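Anaphase-promoting complex subunit cut9 (Schizosaccharomyces pombe, PDB 2XPI) is a subunit of the anaphase-promoting complex, a ubiquitin ligase that controls progression through mitosis and G1, and uses its TPR repeats to homodimerize and to bind Hcn1. Local coordinates at residues P475-F486 with W515-A525; Y100-L111 with L123-G131. All blocks are in the same frame, centred on the assembly; numbering follows the deposited sequence.

Interaction 1 (P475-F486 with W515-A525); sequences PLLLNELGVVAF and WAATWANLGHA
The amide of Asn521 points across the gap to Asn479. Both its OD1 and its ND2 are hydrogen-bonded to the backbone of another protein's chain. Asn521 ND2 also lies 3.7 Å from Val483 CG2. The Asn479 side chain reaches in between Thr518 and Asn521 and meets the Asn521 side chain at about a right angle. The two amide planes are 28° apart.

At the N-terminal end, Trp515 carries the contact with the far end of its six-membered ring. CH2 lies 3.3 Å from Pro475 CB. Leu476 N lies at the ring edge, near its plane, 3.4 Å from Trp515 CH2. Val505 of helix 491-507 packs on both Pro475 and Trp515. At the other end, Phe486 extends from its helix with CG anti to the backbone N (chi1 175°). This sends the ring toward helix 516-528, where CE2 at its edge lies 3.5 Å from His524 O.

The axes of the two segments approach to 10.9 Å, and their directions differ by 31°. Such side-by-side helices from successive repeats, here TPR 12 and TPR 13, are typical of a TPR superhelix. Asn521 belongs to a binding surface here, consistent with the role of these repeats in holding Hcn1.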
loop_
_atom_site.group_PDB
_atom_site.type_symbol
_atom_site.label_atom_id
_atom_site.label_comp_id
_atom_site.label_asym_id
_atom_site.label_seq_id
_atom_site.Cartn_x
_atom_site.Cartn_y
_atom_site.Cartn_z
ATOM N N PRO A 475 -8.231 46.346 -0.359
ATOM C CA PRO A 475 -8.307 47.426 0.638
ATOM C C PRO A 475 -7.079 47.466 1.538
ATOM O O PRO A 475 -6.687 48.538 1.986
ATOM C CB PRO A 475 -9.515 47.038 1.497
ATOM C CG PRO A 475 -10.251 46.008 0.740
ATOM C CD PRO A 475 -9.283 45.334 -0.174
ATOM N N LEU A 476 -6.501 46.293 1.809
ATOM C CA LEU A 476 -5.385 46.129 2.743
ATOM C C LEU A 476 -4.117 46.753 2.180
ATOM O O LEU A 476 -3.271 47.255 2.917
ATOM C CB LEU A 476 -5.137 44.644 2.961
ATOM C CG LEU A 476 -4.528 44.165 4.280
ATOM C CD1 LEU A 476 -3.735 42.849 4.060
ATOM C CD2 LEU A 476 -3.659 45.240 4.936
ATOM N N LEU A 477 -3.994 46.700 0.863
ATOM C CA LEU A 477 -2.838 47.199 0.161
ATOM C C LEU A 477 -2.884 48.707 0.102
ATOM O O LEU A 477 -1.854 49.367 0.232
ATOM C CB LEU A 477 -2.843 46.645 -1.258
ATOM C CG LEU A 477 -1.840 47.224 -2.247
ATOM C CD1 LEU A 477 -0.422 46.879 -1.850
ATOM C CD2 LEU A 477 -2.157 46.680 -3.613
ATOM N N LEU A 478 -4.081 49.258 -0.110
ATOM C CA LEU A 478 -4.252 50.711 -0.150
ATOM C C LEU A 478 -4.022 51.295 1.231
ATOM O O LEU A 478 -3.443 52.362 1.379
ATOM C CB LEU A 478 -5.631 51.095 -0.685
ATOM C CG LEU A 478 -5.882 50.694 -2.144
ATOM C CD1 LEU A 478 -7.324 50.950 -2.527
ATOM C CD2 LEU A 478 -4.937 51.423 -3.089
ATOM N N ASN A 479 -4.465 50.584 2.253
ATOM C CA ASN A 479 -4.119 50.989 3.598
ATOM C C ASN A 479 -2.605 51.036 3.793
ATOM O O ASN A 479 -2.079 52.007 4.290
ATOM C CB ASN A 479 -4.767 50.093 4.656
ATOM C CG ASN A 479 -4.387 50.513 6.063
ATOM O OD1 ASN A 479 -3.361 50.097 6.590
ATOM N ND2 ASN A 479 -5.190 51.372 6.658
ATOM N N GLU A 480 -1.904 49.987 3.386
ATOM C CA GLU A 480 -0.457 49.940 3.575
ATOM C C GLU A 480 0.288 51.011 2.765
ATOM O O GLU A 480 1.252 51.597 3.242
ATOM C CB GLU A 480 0.085 48.541 3.279
ATOM C CG GLU A 480 -0.598 47.442 4.066
ATOM C CD GLU A 480 -0.541 47.660 5.576
ATOM O OE1 GLU A 480 0.546 48.002 6.084
ATOM O OE2 GLU A 480 -1.582 47.488 6.261
ATOM N N LEU A 481 -0.143 51.264 1.540
ATOM C CA LEU A 481 0.445 52.344 0.764
ATOM C C LEU A 481 0.203 53.691 1.454
ATOM O O LEU A 481 1.004 54.622 1.328
ATOM C CB LEU A 481 -0.160 52.374 -0.633
ATOM C CG LEU A 481 0.413 51.371 -1.619
ATOM C CD1 LEU A 481 -0.543 51.189 -2.794
ATOM C CD2 LEU A 481 1.794 51.841 -2.066
ATOM N N GLY A 482 -0.905 53.778 2.191
ATOM C CA GLY A 482 -1.288 55.002 2.868
ATOM C C GLY A 482 -0.472 55.247 4.120
ATOM O O GLY A 482 -0.132 56.380 4.427
ATOM N N VAL A 483 -0.157 54.180 4.843
ATOM C CA VAL A 483 0.702 54.276 6.013
ATOM C C VAL A 483 2.127 54.682 5.620
ATOM O O VAL A 483 2.890 55.207 6.429
ATOM C CB VAL A 483 0.733 52.950 6.784
ATOM C CG1 VAL A 483 1.809 52.983 7.858
ATOM C CG2 VAL A 483 -0.624 52.692 7.405
ATOM N N VAL A 484 2.466 54.450 4.362
ATOM C CA VAL A 484 3.791 54.750 3.855
ATOM C C VAL A 484 3.839 56.209 3.438
ATOM O O VAL A 484 4.779 56.918 3.765
ATOM C CB VAL A 484 4.174 53.778 2.689
ATOM C CG1 VAL A 484 5.049 54.440 1.649
ATOM C CG2 VAL A 484 4.836 52.538 3.245
ATOM N N ALA A 485 2.814 56.671 2.737
ATOM C CA ALA A 485 2.757 58.074 2.360
ATOM C C ALA A 485 2.704 58.938 3.609
ATOM O O ALA A 485 3.255 60.012 3.641
ATOM C CB ALA A 485 1.557 58.335 1.493
ATOM N N PHE A 486 2.029 58.454 4.642
ATOM C CA PHE A 486 1.942 59.163 5.905
ATOM C C PHE A 486 3.289 59.149 6.624
ATOM O O PHE A 486 3.623 60.085 7.340
ATOM C CB PHE A 486 0.841 58.540 6.775
ATOM C CG PHE A 486 0.739 59.124 8.161
ATOM C CD1 PHE A 486 1.593 58.707 9.172
ATOM C CD2 PHE A 486 -0.224 60.066 8.463
ATOM C CE1 PHE A 486 1.503 59.241 10.461
ATOM C CE2 PHE A 486 -0.328 60.603 9.752
ATOM C CZ PHE A 486 0.541 60.182 10.747
ATOM N N TRP A 515 -11.061 47.133 9.975
ATOM C CA TRP A 515 -10.943 48.422 9.288
ATOM C C TRP A 515 -11.115 49.652 10.169
ATOM O O TRP A 515 -11.136 50.765 9.678
ATOM C CB TRP A 515 -11.890 48.475 8.093
ATOM C CG TRP A 515 -11.596 47.343 7.181
ATOM C CD1 TRP A 515 -12.332 46.214 7.016
ATOM C CD2 TRP A 515 -10.436 47.195 6.345
ATOM N NE1 TRP A 515 -11.723 45.382 6.107
ATOM C CE2 TRP A 515 -10.553 45.955 5.686
ATOM C CE3 TRP A 515 -9.321 47.998 6.077
ATOM C CZ2 TRP A 515 -9.596 45.495 4.771
ATOM C CZ3 TRP A 515 -8.359 47.531 5.168
ATOM C CH2 TRP A 515 -8.509 46.293 4.531
ATOM N N ALA A 516 -11.215 49.458 11.473
ATOM C CA ALA A 516 -11.209 50.591 12.376
ATOM C C ALA A 516 -9.845 51.274 12.290
ATOM O O ALA A 516 -9.725 52.485 12.493
ATOM C CB ALA A 516 -11.503 50.140 13.790
ATOM N N ALA A 517 -8.813 50.499 11.971
ATOM C CA ALA A 517 -7.466 51.039 11.910
ATOM C C ALA A 517 -7.314 51.977 10.716
ATOM O O ALA A 517 -6.618 52.992 10.794
ATOM C CB ALA A 517 -6.455 49.928 11.850
ATOM N N THR A 518 -7.973 51.644 9.611
ATOM C CA THR A 518 -7.965 52.519 8.441
ATOM C C THR A 518 -8.684 53.847 8.718
ATOM O O THR A 518 -8.171 54.910 8.380
ATOM C CB THR A 518 -8.554 51.814 7.206
ATOM O OG1 THR A 518 -7.738 50.689 6.900
ATOM C CG2 THR A 518 -8.577 52.726 6.003
ATOM N N TRP A 519 -9.855 53.778 9.346
ATOM C CA TRP A 519 -10.599 54.973 9.724
ATOM C C TRP A 519 -9.753 55.862 10.619
ATOM O O TRP A 519 -9.604 57.054 10.369
ATOM C CB TRP A 519 -11.876 54.591 10.460
ATOM C CG TRP A 519 -13.012 54.279 9.558
ATOM C CD1 TRP A 519 -13.571 53.054 9.338
ATOM C CD2 TRP A 519 -13.728 55.206 8.729
ATOM N NE1 TRP A 519 -14.602 53.165 8.433
ATOM C CE2 TRP A 519 -14.723 54.476 8.051
ATOM C CE3 TRP A 519 -13.632 56.586 8.506
ATOM C CZ2 TRP A 519 -15.613 55.077 7.152
ATOM C CZ3 TRP A 519 -14.528 57.186 7.616
ATOM C CH2 TRP A 519 -15.501 56.426 6.951
ATOM N N ALA A 520 -9.191 55.273 11.669
ATOM C CA ALA A 520 -8.319 56.030 12.550
ATOM C C ALA A 520 -7.126 56.519 11.745
ATOM O O ALA A 520 -6.711 57.654 11.917
ATOM C CB ALA A 520 -7.883 55.203 13.730
ATOM N N ASN A 521 -6.591 55.690 10.848
ATOM C CA ASN A 521 -5.519 56.159 9.970
ATOM C C ASN A 521 -5.904 57.437 9.220
ATOM O O ASN A 521 -5.162 58.414 9.203
ATOM C CB ASN A 521 -5.087 55.083 8.960
ATOM C CG ASN A 521 -4.295 53.954 9.600
ATOM O OD1 ASN A 521 -3.905 54.032 10.766
ATOM N ND2 ASN A 521 -4.051 52.896 8.834
ATOM N N LEU A 522 -7.063 57.423 8.587
ATOM C CA LEU A 522 -7.541 58.582 7.859
ATOM C C LEU A 522 -7.650 59.764 8.817
ATOM O O LEU A 522 -7.314 60.892 8.466
ATOM C CB LEU A 522 -8.902 58.267 7.264
ATOM C CG LEU A 522 -9.596 59.340 6.450
ATOM C CD1 LEU A 522 -8.877 59.546 5.132
ATOM C CD2 LEU A 522 -11.046 58.913 6.235
ATOM N N GLY A 523 -8.111 59.498 10.038
ATOM C CA GLY A 523 -8.154 60.515 11.074
ATOM C C GLY A 523 -6.802 61.108 11.440
ATOM O O GLY A 523 -6.713 62.291 11.758
ATOM N N HIS A 524 -5.750 60.288 11.410
ATOM C CA HIS A 524 -4.387 60.738 11.713
ATOM C C HIS A 524 -3.801 61.574 10.578
ATOM O O HIS A 524 -3.047 62.508 10.813
ATOM C CB HIS A 524 -3.465 59.553 12.009
ATOM C CG HIS A 524 -3.516 59.083 13.427
ATOM N ND1 HIS A 524 -4.032 57.858 13.789
ATOM C CD2 HIS A 524 -3.125 59.677 14.577
ATOM C CE1 HIS A 524 -3.954 57.714 15.097
ATOM N NE2 HIS A 524 -3.401 58.804 15.600
ATOM N N ALA A 525 -4.137 61.229 9.341
ATOM C CA ALA A 525 -3.741 62.047 8.208
ATOM C C ALA A 525 -4.375 63.428 8.327
ATOM O O ALA A 525 -3.750 64.432 8.031
ATOM C CB ALA A 525 -4.147 61.382 6.900
#

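Interaction 2 (Y100-L111 with L123-G131); sequences YKCAAFVGEKVL and LAQVYCCTG
Leu123 packs as a knob into a hole formed by Ala104, Gly107, Glu108 and Leu111. Its CG lies 3.8 Å from Gly107 C. Glycine lets the backbones come close: the CA atoms of Gly107 and Leu123 are 5.2 Å apart. The branch CD1 of Leu123 touches Leu111 CD2 and the CG methylene of Glu108. One turn on, Val126 divides its methyls. CG2 sits 3.7 Å from Ala103 CB, while CG1 lies against Ala104 and the carbonyl O of Tyr100.

Tyr127 closes one flank. Its OH donates to Glu108 OE2 at 2.9 Å. The oxygen is met on its anti side, 19° out of the carboxylate plane, and lies at the edge of the tyrosine ring. Ring and carboxylate planes are 54° apart.

This is antiparallel packing between consecutive TPR repeats. Helix 100-114 of TPR 1 meets helix 117-129 of TPR 2, with segment axes 9.2 Å apart. Elsewhere on the first helix, Phe105 stacks on Tyr234 of the second subunit, and Lys109 forms a salt bridge with Asp306 of that subunit.

Toward solvent the contact thins out at Thr130; Tyr100 is partly exposed but still lays its ring on Cys129. Tyr100 CG is anti to its carbonyl carbon (chi1 -63°), and one ring face lies over Cys129. The CB of Cys129 makes a CH-pi contact 3.9 Å from the Tyr100 ring centroid, with SG set obliquely. With a serine in place of Tyr100, Cys129 would probably lose its aromatic cover and be more open to water. Thr130, an exposed residue, only skirts this ring, with OG1 3.9 Å from Tyr100 CB.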
loop_
_atom_site.group_PDB
_atom_site.type_symbol
_atom_site.label_atom_id
_atom_site.label_comp_id
_atom_site.label_asym_id
_atom_site.label_seq_id
_atom_site.Cartn_x
_atom_site.Cartn_y
_atom_site.Cartn_z
ATOM N N TYR A 100 -5.947 -10.364 -7.656
ATOM C CA TYR A 100 -4.556 -10.365 -8.100
ATOM C C TYR A 100 -3.875 -11.734 -8.057
ATOM O O TYR A 100 -2.933 -11.986 -8.827
ATOM C CB TYR A 100 -3.740 -9.344 -7.293
ATOM C CG TYR A 100 -4.214 -7.933 -7.506
ATOM C CD1 TYR A 100 -4.398 -7.448 -8.786
ATOM C CD2 TYR A 100 -4.488 -7.082 -6.432
ATOM C CE1 TYR A 100 -4.831 -6.164 -9.011
ATOM C CE2 TYR A 100 -4.928 -5.780 -6.647
ATOM C CZ TYR A 100 -5.090 -5.326 -7.942
ATOM O OH TYR A 100 -5.537 -4.046 -8.209
ATOM N N LYS A 101 -4.312 -12.601 -7.150
ATOM C CA LYS A 101 -3.754 -13.942 -7.114
ATOM C C LYS A 101 -4.113 -14.627 -8.429
ATOM O O LYS A 101 -3.299 -15.339 -9.022
ATOM C CB LYS A 101 -4.299 -14.724 -5.925
ATOM C CG LYS A 101 -3.630 -14.391 -4.607
ATOM C CD LYS A 101 -2.553 -15.413 -4.298
ATOM C CE LYS A 101 -1.851 -15.110 -2.989
ATOM N NZ LYS A 101 -1.065 -13.855 -3.092
ATOM N N CYS A 102 -5.327 -14.351 -8.901
ATOM C CA CYS A 102 -5.844 -14.922 -10.125
ATOM C C CYS A 102 -5.181 -14.372 -11.377
ATOM O O CYS A 102 -4.853 -15.121 -12.287
ATOM C CB CYS A 102 -7.351 -14.725 -10.193
ATOM S SG CYS A 102 -8.067 -15.136 -11.791
ATOM N N ALA A 103 -5.005 -13.065 -11.439
ATOM C CA ALA A 103 -4.366 -12.425 -12.592
ATOM C C ALA A 103 -2.886 -12.803 -12.739
ATOM O O ALA A 103 -2.369 -12.928 -13.848
ATOM C CB ALA A 103 -4.527 -10.883 -12.504
ATOM N N ALA A 104 -2.201 -12.948 -11.617
ATOM C CA ALA A 104 -0.834 -13.468 -11.616
ATOM C C ALA A 104 -0.833 -14.915 -12.077
ATOM O O ALA A 104 0.025 -15.318 -12.845
ATOM C CB ALA A 104 -0.211 -13.356 -10.229
ATOM N N PHE A 105 -1.808 -15.696 -11.627
ATOM C CA PHE A 105 -1.887 -17.089 -12.036
ATOM C C PHE A 105 -2.093 -17.243 -13.537
ATOM O O PHE A 105 -1.428 -18.054 -14.182
ATOM C CB PHE A 105 -3.006 -17.804 -11.282
ATOM C CG PHE A 105 -3.163 -19.245 -11.658
ATOM C CD1 PHE A 105 -2.205 -20.181 -11.293
ATOM C CD2 PHE A 105 -4.277 -19.676 -12.364
ATOM C CE1 PHE A 105 -2.356 -21.536 -11.639
ATOM C CE2 PHE A 105 -4.440 -21.018 -12.703
ATOM C CZ PHE A 105 -3.479 -21.949 -12.345
ATOM N N VAL A 106 -3.017 -16.471 -14.097
ATOM C CA VAL A 106 -3.333 -16.611 -15.518
ATOM C C VAL A 106 -2.259 -15.955 -16.357
ATOM O O VAL A 106 -1.861 -16.496 -17.389
ATOM C CB VAL A 106 -4.711 -16.021 -15.868
ATOM C CG1 VAL A 106 -4.996 -16.175 -17.334
ATOM C CG2 VAL A 106 -5.788 -16.694 -15.043
ATOM N N GLY A 107 -1.789 -14.792 -15.892
ATOM C CA GLY A 107 -0.761 -14.027 -16.575
ATOM C C GLY A 107 0.551 -14.778 -16.688
ATOM O O GLY A 107 1.247 -14.674 -17.686
ATOM N N GLU A 108 0.892 -15.532 -15.652
ATOM C CA GLU A 108 2.076 -16.370 -15.689
ATOM C C GLU A 108 1.942 -17.506 -16.730
ATOM O O GLU A 108 2.912 -17.841 -17.413
ATOM C CB GLU A 108 2.413 -16.895 -14.280
ATOM C CG GLU A 108 2.883 -15.797 -13.296
ATOM C CD GLU A 108 2.662 -16.148 -11.807
ATOM O OE1 GLU A 108 2.204 -17.292 -11.517
ATOM O OE2 GLU A 108 2.939 -15.277 -10.931
ATOM N N LYS A 109 0.751 -18.077 -16.881
ATOM C CA LYS A 109 0.561 -19.150 -17.877
ATOM C C LYS A 109 0.610 -18.697 -19.343
ATOM O O LYS A 109 1.150 -19.415 -20.185
ATOM C CB LYS A 109 -0.711 -19.952 -17.616
ATOM C CG LYS A 109 -0.478 -21.154 -16.728
ATOM C CD LYS A 109 -1.007 -20.934 -15.328
ATOM C CE LYS A 109 -0.046 -21.499 -14.290
ATOM N NZ LYS A 109 1.282 -20.779 -14.288
ATOM N N VAL A 110 0.059 -17.519 -19.648
ATOM C CA VAL A 110 0.097 -16.971 -21.009
ATOM C C VAL A 110 1.495 -16.537 -21.424
ATOM O O VAL A 110 1.864 -16.610 -22.610
ATOM C CB VAL A 110 -0.754 -15.713 -21.150
ATOM C CG1 VAL A 110 -1.105 -15.518 -22.596
ATOM C CG2 VAL A 110 -2.002 -15.796 -20.296
ATOM N N LEU A 111 2.258 -16.035 -20.457
ATOM C CA LEU A 111 3.618 -15.589 -20.735
ATOM C C LEU A 111 4.489 -16.820 -20.968
ATOM O O LEU A 111 5.301 -16.844 -21.897
ATOM C CB LEU A 111 4.175 -14.696 -19.612
ATOM C CG LEU A 111 5.597 -14.169 -19.844
ATOM C CD1 LEU A 111 5.703 -13.405 -21.167
ATOM C CD2 LEU A 111 6.097 -13.308 -18.693
ATOM N N LEU A 123 1.645 -8.932 -17.045
ATOM C CA LEU A 123 1.988 -9.716 -15.863
ATOM C C LEU A 123 2.699 -8.803 -14.872
ATOM O O LEU A 123 2.394 -8.794 -13.674
ATOM C CB LEU A 123 2.902 -10.874 -16.236
ATOM C CG LEU A 123 2.866 -12.132 -15.366
ATOM C CD1 LEU A 123 4.253 -12.756 -15.213
ATOM C CD2 LEU A 123 2.221 -11.903 -14.008
ATOM N N ALA A 124 3.659 -8.038 -15.388
ATOM C CA ALA A 124 4.361 -7.029 -14.603
ATOM C C ALA A 124 3.385 -6.067 -13.914
ATOM O O ALA A 124 3.592 -5.699 -12.754
ATOM C CB ALA A 124 5.335 -6.268 -15.486
ATOM N N GLN A 125 2.326 -5.674 -14.624
ATOM C CA GLN A 125 1.294 -4.785 -14.090
ATOM C C GLN A 125 0.691 -5.327 -12.816
ATOM O O GLN A 125 0.500 -4.595 -11.832
ATOM C CB GLN A 125 0.163 -4.632 -15.090
ATOM C CG GLN A 125 0.266 -3.418 -15.965
ATOM C CD GLN A 125 -0.077 -2.174 -15.207
ATOM O OE1 GLN A 125 -1.156 -1.608 -15.374
ATOM N NE2 GLN A 125 0.825 -1.752 -14.340
ATOM N N VAL A 126 0.380 -6.619 -12.845
ATOM C CA VAL A 126 -0.223 -7.283 -11.705
ATOM C C VAL A 126 0.714 -7.146 -10.505
ATOM O O VAL A 126 0.295 -6.757 -9.404
ATOM C CB VAL A 126 -0.557 -8.785 -12.024
ATOM C CG1 VAL A 126 -1.130 -9.483 -10.816
ATOM C CG2 VAL A 126 -1.520 -8.896 -13.219
ATOM N N TYR A 127 1.989 -7.436 -10.708
ATOM C CA TYR A 127 2.944 -7.334 -9.612
ATOM C C TYR A 127 2.988 -5.928 -9.035
ATOM O O TYR A 127 3.162 -5.763 -7.836
ATOM C CB TYR A 127 4.349 -7.743 -10.057
ATOM C CG TYR A 127 4.476 -9.188 -10.466
ATOM C CD1 TYR A 127 3.501 -10.119 -10.108
ATOM C CD2 TYR A 127 5.561 -9.624 -11.206
ATOM C CE1 TYR A 127 3.603 -11.453 -10.487
ATOM C CE2 TYR A 127 5.676 -10.942 -11.588
ATOM C CZ TYR A 127 4.692 -11.854 -11.224
ATOM O OH TYR A 127 4.813 -13.172 -11.584
ATOM N N CYS A 128 2.850 -4.915 -9.888
ATOM C CA CYS A 128 2.870 -3.531 -9.420
ATOM C C CYS A 128 1.677 -3.195 -8.565
ATOM O O CYS A 128 1.783 -2.386 -7.634
ATOM C CB CYS A 128 2.908 -2.551 -10.580
ATOM S SG CYS A 128 4.528 -2.346 -11.274
ATOM N N CYS A 129 0.535 -3.786 -8.898
ATOM C CA CYS A 129 -0.675 -3.587 -8.105
ATOM C C CYS A 129 -0.551 -4.223 -6.738
ATOM O O CYS A 129 -1.264 -3.876 -5.815
ATOM C CB CYS A 129 -1.896 -4.148 -8.833
ATOM S SG CYS A 129 -2.244 -3.248 -10.350
ATOM N N THR A 130 0.374 -5.157 -6.620
ATOM C CA THR A 130 0.579 -5.912 -5.397
ATOM C C THR A 130 1.730 -5.288 -4.635
ATOM O O THR A 130 2.087 -5.742 -3.546
ATOM C CB THR A 130 0.945 -7.365 -5.758
ATOM O OG1 THR A 130 -0.218 -8.030 -6.237
ATOM C CG2 THR A 130 1.468 -8.121 -4.571
ATOM N N GLY A 131 2.324 -4.252 -5.223
ATOM C CA GLY A 131 3.475 -3.592 -4.633
ATOM C C GLY A 131 4.805 -4.327 -4.781
ATOM O O GLY A 131 5.808 -3.876 -4.238
#

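In the fold
Interactions 1 and 2 lie on opposite sides of the chain's centre. Their centres are 68 Å apart, their nearest atoms about 47 Å, and they do not touch. Both join neighbouring TPR repeats, but in different ways. Interaction 2 pairs antiparallel helices of TPR 1 and 2, within the repeats that mediate homodimerization. Interaction 1 pairs helices of TPR 12 and 13 running in roughly the same direction, among the repeats that bind Hcn1. Each lies beside a different partner: the second copy of Cut9 for 100-111 and 123-131, and the chain of another protein for 475-486 and 515-525. A bound gold(I) cyanide ion lies about 7 Å from the side chain of Tyr127.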